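Rho-related gtp-binding protein RHOD (Homo sapiens, PDB 2J1L) is a small guanine nucleotide-binding protein of the Rho branch of the Ras family, modelled here with GDP and a magnesium ion. Local coordinates at residues A[142-148]-A[182-188]. Sequence-based numbering, arbitrary orientation.
With GDP (guanosine-5'-diphosphate), chain B.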
loop_
_atom_site.group_PDB
_atom_site.type_symbol
_atom_site.label_atom_id
_atom_site.label_comp_id
_atom_site.label_asym_id
_atom_site.label_seq_id
_atom_site.Cartn_x
_atom_site.Cartn_y
_atom_site.Cartn_z
ATOM N N ILE A 142 -1.061 -3.880 6.086
ATOM C CA ILE A 142 -1.790 -2.654 5.880
ATOM C C ILE A 142 -2.249 -2.615 4.423
ATOM O O ILE A 142 -1.444 -2.848 3.515
ATOM C CB ILE A 142 -0.888 -1.457 6.047
ATOM C CG1 ILE A 142 -0.443 -1.295 7.484
ATOM C CG2 ILE A 142 -1.583 -0.186 5.580
ATOM C CD1 ILE A 142 0.497 -0.127 7.650
ATOM N N VAL A 143 -3.523 -2.305 4.198
ATOM C CA VAL A 143 -4.049 -2.088 2.845
ATOM C C VAL A 143 -3.874 -0.640 2.507
ATOM O O VAL A 143 -4.311 0.208 3.285
ATOM C CB VAL A 143 -5.556 -2.422 2.750
ATOM C CG1 VAL A 143 -6.149 -1.964 1.405
ATOM C CG2 VAL A 143 -5.775 -3.911 2.949
ATOM N N VAL A 144 -3.263 -0.332 1.358
ATOM C CA VAL A 144 -3.027 1.045 0.990
ATOM C C VAL A 144 -3.776 1.330 -0.309
ATOM O O VAL A 144 -3.535 0.679 -1.310
ATOM C CB VAL A 144 -1.484 1.355 0.817
ATOM C CG1 VAL A 144 -1.225 2.853 0.436
ATOM C CG2 VAL A 144 -0.709 0.988 2.092
ATOM N N GLY A 145 -4.681 2.296 -0.309
ATOM C CA GLY A 145 -5.310 2.742 -1.554
ATOM C C GLY A 145 -4.532 3.866 -2.206
ATOM O O GLY A 145 -4.362 4.901 -1.589
ATOM N N CYS A 146 -4.070 3.673 -3.437
ATOM C CA CYS A 146 -3.207 4.628 -4.138
ATOM C C CYS A 146 -3.922 5.466 -5.228
ATOM O O CYS A 146 -5.002 5.110 -5.701
ATOM C CB CYS A 146 -2.067 3.883 -4.805
ATOM S SG CYS A 146 -0.982 2.946 -3.646
ATOM N N LYS A 147 -3.287 6.567 -5.629
ATOM C CA LYS A 147 -3.809 7.453 -6.651
ATOM C C LYS A 147 -5.167 8.065 -6.271
ATOM O O LYS A 147 -6.034 8.244 -7.139
ATOM C CB LYS A 147 -3.943 6.720 -7.988
ATOM C CG LYS A 147 -2.782 5.836 -8.369
ATOM C CD LYS A 147 -2.795 5.599 -9.884
ATOM C CE LYS A 147 -1.991 4.382 -10.290
ATOM N NZ LYS A 147 -2.476 3.816 -11.585
ATOM N N THR A 148 -5.344 8.406 -4.991
ATOM C CA THR A 148 -6.618 8.976 -4.509
ATOM C C THR A 148 -6.998 10.291 -5.215
ATOM O O THR A 148 -8.159 10.722 -5.185
ATOM C CB THR A 148 -6.590 9.228 -2.997
ATOM O OG1 THR A 148 -5.500 10.108 -2.674
ATOM C CG2 THR A 148 -6.425 7.904 -2.224
ATOM N N ALA A 182 -6.282 -7.047 7.835
ATOM C CA ALA A 182 -5.245 -5.991 7.858
ATOM C C ALA A 182 -5.318 -5.199 9.151
ATOM O O ALA A 182 -6.399 -4.971 9.690
ATOM C CB ALA A 182 -5.395 -5.060 6.703
ATOM N N VAL A 183 -4.165 -4.759 9.635
ATOM C CA VAL A 183 -4.110 -3.915 10.825
ATOM C C VAL A 183 -4.600 -2.478 10.571
ATOM O O VAL A 183 -4.949 -1.769 11.506
ATOM C CB VAL A 183 -2.688 -3.894 11.401
ATOM C CG1 VAL A 183 -2.592 -2.929 12.564
ATOM C CG2 VAL A 183 -2.298 -5.292 11.841
ATOM N N ALA A 184 -4.635 -2.047 9.312
ATOM C CA ALA A 184 -5.140 -0.717 8.978
ATOM C C ALA A 184 -5.396 -0.555 7.485
ATOM O O ALA A 184 -4.928 -1.344 6.654
ATOM C CB ALA A 184 -4.153 0.336 9.437
ATOM N N TYR A 185 -6.126 0.505 7.162
ATOM C CA TYR A 185 -6.310 0.934 5.796
ATOM C C TYR A 185 -5.955 2.401 5.697
ATOM O O TYR A 185 -6.404 3.219 6.492
ATOM C CB TYR A 185 -7.738 0.719 5.329
ATOM C CG TYR A 185 -8.023 1.395 4.011
ATOM C CD1 TYR A 185 -7.674 0.801 2.816
ATOM C CD2 TYR A 185 -8.616 2.651 3.963
ATOM C CE1 TYR A 185 -7.904 1.444 1.613
ATOM C CE2 TYR A 185 -8.852 3.288 2.764
ATOM C CZ TYR A 185 -8.494 2.688 1.610
ATOM O OH TYR A 185 -8.739 3.324 0.438
ATOM N N LEU A 186 -5.141 2.726 4.701
ATOM C CA LEU A 186 -4.682 4.076 4.482
ATOM C C LEU A 186 -4.766 4.394 3.014
ATOM O O LEU A 186 -4.827 3.508 2.173
ATOM C CB LEU A 186 -3.246 4.203 4.940
ATOM C CG LEU A 186 -2.986 3.863 6.414
ATOM C CD1 LEU A 186 -1.551 3.321 6.621
ATOM C CD2 LEU A 186 -3.275 5.092 7.274
ATOM N N GLU A 187 -4.756 5.677 2.721
ATOM C CA GLU A 187 -4.855 6.183 1.360
ATOM C C GLU A 187 -3.870 7.301 1.150
ATOM O O GLU A 187 -3.569 8.069 2.084
ATOM C CB GLU A 187 -6.212 6.792 1.141
ATOM C CG GLU A 187 -7.294 5.806 1.061
ATOM C CD GLU A 187 -8.624 6.472 0.773
ATOM O OE1 GLU A 187 -8.721 7.711 0.900
ATOM O OE2 GLU A 187 -9.565 5.744 0.410
ATOM N N CYS A 188 -3.428 7.436 -0.092
ATOM C CA CYS A 188 -2.482 8.470 -0.446
ATOM C C CYS A 188 -2.538 8.735 -1.929
ATOM O O CYS A 188 -3.094 7.945 -2.691
ATOM C CB CYS A 188 -1.090 8.006 -0.089
ATOM S SG CYS A 188 -0.695 6.480 -0.929
HETATM P PB GDP B . 3.573 0.097 -10.166
HETATM O O1B GDP B . 4.889 0.519 -9.594
HETATM O O2B GDP B . 2.702 -0.575 -9.152
HETATM O O3B GDP B . 3.819 -0.837 -11.326
HETATM O O3A GDP B . 2.807 1.411 -10.646
HETATM P PA GDP B . 3.698 2.724 -10.992
HETATM O O1A GDP B . 4.274 3.393 -9.765
HETATM O O2A GDP B . 4.835 2.307 -11.888
HETATM O "O5'" GDP B . 2.633 3.715 -11.697
HETATM C "C5'" GDP B . 1.744 3.252 -12.703
HETATM C "C4'" GDP B . 1.067 4.420 -13.398
HETATM O "O4'" GDP B . 0.221 5.193 -12.526
HETATM C "C3'" GDP B . 2.113 5.411 -13.912
HETATM O "O3'" GDP B . 1.592 6.157 -15.028
HETATM C "C2'" GDP B . 2.271 6.378 -12.781
HETATM O "O2'" GDP B . 2.739 7.648 -13.200
HETATM C "C1'" GDP B . 0.839 6.487 -12.339
HETATM N N9 GDP B . 0.760 6.903 -10.938
HETATM C C8 GDP B . 1.466 6.453 -9.883
HETATM N N7 GDP B . 1.047 7.073 -8.741
HETATM C C5 GDP B . 0.071 7.927 -9.081
HETATM C C6 GDP B . -0.789 8.873 -8.373
HETATM O O6 GDP B . -0.705 9.044 -7.121
HETATM N N1 GDP B . -1.668 9.548 -9.120
HETATM C C2 GDP B . -1.782 9.393 -10.456
HETATM N N2 GDP B . -2.699 10.129 -11.127
HETATM N N3 GDP B . -1.029 8.542 -11.176
HETATM C C4 GDP B . -0.111 7.805 -10.528
HETATM O O HOH W 1 -0.693 6.871 -4.386
#
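Val143 and Tyr185 lie side by side on two parallel strands and make the tight part of this contact. With CG anti to the backbone N (chi1 169°), the Tyr185 ring lies along the neighbouring strand; Val143 CG1 meets its CD1 at 3.5 Å, while Val143 CB sits at the ring edge. The ring runs on beside Gly145, and the hydroxyl gives a 2.6 Å hydrogen bond from Tyr185 OH to Glu187 OE2, on that oxygen's anti lone pair. Arg151 pairs with the same carboxylate oxygen, which should favour its charged form. The backbones are joined by Val143 N to Ala184 O, Leu186 N to Val143 O, Gly145 N to Leu186 O (2.8 Å) and Cys188 N to Gly145 O, the alternation of a parallel pair. Past the strand ends, Thr148 N reaches Cys188 O at 3.3 Å, from above the carbonyl plane.

On the other face, Ile142 CG2 touches Leu186 CD1 at 3.7 Å and Val144 CG1 meets Cys188 SG at 3.9 Å. The 182-183 end is looser: Val183 is exposed, while Ala182 CB rests on Val143 CG2.

Lys147, in the GDP pocket, lays its extended chain along the guanine, its amine salt-bridged to Asp114; Cys146 to Asp149 is consistent with the guanine-recognition NKxD motif, reading Cys-Lys-Thr-Asp here. In this Ras-like fold, 184-187 is an edge strand beside 141-146, which strand 106-114 flanks in turn; helix 170-179 covers the Tyr185 face and helix 196-209 the Leu186 face.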